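Local coordinates for Lin1889 protein (Listeria innocua Clip11262, PDB 3B57) that is of unknown function but binds magnesium through an HD domain, consistent with a metal-dependent phosphohydrolase, at residues Glu5-Ala10 / Ile51-Leu56. Sequence-based numbering, arbitrary orientation.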
# COMPACT_ATOMS: atom_id res chain seq x y z
N GLU A 5 -12.48 17.92 30.11
CA GLU A 5 -13.58 16.97 30.07
C GLU A 5 -14.28 16.91 28.71
O GLU A 5 -14.55 15.82 28.20
CB GLU A 5 -14.59 17.28 31.17
CG GLU A 5 -14.48 16.35 32.37
CD GLU A 5 -14.50 14.87 31.97
OE1 GLU A 5 -15.11 14.53 30.92
OE2 GLU A 5 -13.92 14.05 32.71
N ILE A 6 -14.56 18.09 28.15
CA ILE A 6 -15.22 18.20 26.86
C ILE A 6 -14.41 17.46 25.80
O ILE A 6 -14.96 16.72 24.98
CB ILE A 6 -15.37 19.68 26.42
CG1 ILE A 6 -16.24 20.43 27.42
CG2 ILE A 6 -15.98 19.77 25.02
CD1 ILE A 6 -16.59 21.85 26.97
N ILE A 7 -13.10 17.67 25.83
CA ILE A 7 -12.22 17.00 24.88
C ILE A 7 -12.36 15.50 25.02
O ILE A 7 -12.47 14.78 24.03
CB ILE A 7 -10.75 17.36 25.11
CG1 ILE A 7 -10.51 18.85 24.84
CG2 ILE A 7 -9.88 16.52 24.21
CD1 ILE A 7 -10.80 19.26 23.42
N LEU A 8 -12.35 15.03 26.26
CA LEU A 8 -12.46 13.60 26.54
C LEU A 8 -13.76 13.03 25.98
O LEU A 8 -13.78 11.95 25.40
CB LEU A 8 -12.43 13.37 28.04
CG LEU A 8 -11.95 11.97 28.42
CD1 LEU A 8 -10.43 11.98 28.41
CD2 LEU A 8 -12.49 11.58 29.79
N SER A 9 -14.84 13.78 26.18
CA SER A 9 -16.17 13.39 25.72
C SER A 9 -16.19 13.29 24.19
O SER A 9 -16.63 12.29 23.63
CB SER A 9 -17.19 14.42 26.20
OG SER A 9 -18.48 14.17 25.68
N ALA A 10 -15.71 14.34 23.53
CA ALA A 10 -15.65 14.38 22.08
C ALA A 10 -14.85 13.18 21.59
O ALA A 10 -15.22 12.50 20.64
CB ALA A 10 -15.00 15.67 21.62
N ILE A 51 -8.47 23.86 18.43
CA ILE A 51 -7.77 22.97 17.49
C ILE A 51 -8.10 21.51 17.74
O ILE A 51 -8.47 20.77 16.83
CB ILE A 51 -6.22 23.16 17.62
CG1 ILE A 51 -5.81 24.53 17.04
CG2 ILE A 51 -5.47 21.99 16.97
CD1 ILE A 51 -4.41 24.98 17.43
N GLU A 52 -7.95 21.09 19.00
CA GLU A 52 -8.20 19.72 19.40
C GLU A 52 -9.59 19.19 18.99
O GLU A 52 -9.71 18.03 18.60
CB GLU A 52 -8.02 19.61 20.91
CG GLU A 52 -7.33 18.36 21.36
CD GLU A 52 -6.45 18.61 22.56
OE1 GLU A 52 -5.70 19.62 22.51
OE2 GLU A 52 -6.48 17.81 23.54
N LEU A 53 -10.62 20.03 19.06
CA LEU A 53 -11.96 19.59 18.69
C LEU A 53 -12.15 19.65 17.19
O LEU A 53 -12.73 18.74 16.61
CB LEU A 53 -13.05 20.44 19.35
CG LEU A 53 -13.28 20.28 20.85
CD1 LEU A 53 -14.27 21.32 21.32
CD2 LEU A 53 -13.77 18.88 21.13
N ALA A 54 -11.70 20.72 16.56
CA ALA A 54 -11.88 20.77 15.12
C ALA A 54 -11.20 19.54 14.55
O ALA A 54 -11.73 18.91 13.63
CB ALA A 54 -11.27 22.04 14.55
N ALA A 55 -10.05 19.16 15.10
CA ALA A 55 -9.32 17.99 14.62
C ALA A 55 -10.12 16.71 14.80
O ALA A 55 -10.15 15.86 13.91
CB ALA A 55 -8.00 17.86 15.34
N LEU A 56 -10.75 16.56 15.96
CA LEU A 56 -11.54 15.38 16.23
C LEU A 56 -12.85 15.32 15.44
O LEU A 56 -13.35 14.22 15.19
CB LEU A 56 -11.83 15.27 17.72
CG LEU A 56 -10.64 14.90 18.58
CD1 LEU A 56 -11.13 14.67 20.00
CD2 LEU A 56 -9.98 13.63 18.06
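The backbone bond from Ala10 N to Ile6 O, at 2.9 Å, ties together two residues that both meet Leu53 of the neighbouring helix. It stays within helix 3-15; no hydrogen bond joins 5-10 to 51-56, and the two helices meet mainly through side chains. Their segments run nearly parallel, at 8°, with axes 10.2 Å apart at closest approach.

Ile7 carries most of this side of the contact. Its CG1 branch stands anti to the carbonyl carbon (chi1 -65°), and the chain then turns so that CD1 comes nearer the partner helix than the direction of CB alone would bring it. There CD1 meets Leu53 CG at 3.7 Å and Glu52 CB at 3.8 Å. The Glu52 chain bends at chi2 and passes Ile7 at about a right angle, so its aliphatic part packs on CD1 while its carboxylate oxygen OE2 comes beside the other branch, CG2. That is a van der Waals touch, not a polar bond.

Leu53 extends CG anti to its own carbonyl carbon, and its two methyls reach 5-10: CD2 packs against Ala10 CB at 3.5 Å and also touches Ile7 CD1, while CD1 lies more loosely against CG2 of Ile6. One turn on, Leu56 CD1 approaches Ala10 CB at 4.3 Å. Trp79 of helix 71-82 lies against Ile6 and Ala10, and Trp34 of helix 27-44 against Glu52 and Leu56, so the contact belongs to a larger helical core.

Helix 48-57 leads straight to the His58-Asp59 pair, which binds magnesium with His29 and Asp123; the Leu56 side chain lies about 11 Å from the ion. With mostly apolar groups in touch and no hydrogen bond between the segments, shape and burial probably do more than directional bonds to hold 5-10 against 51-56.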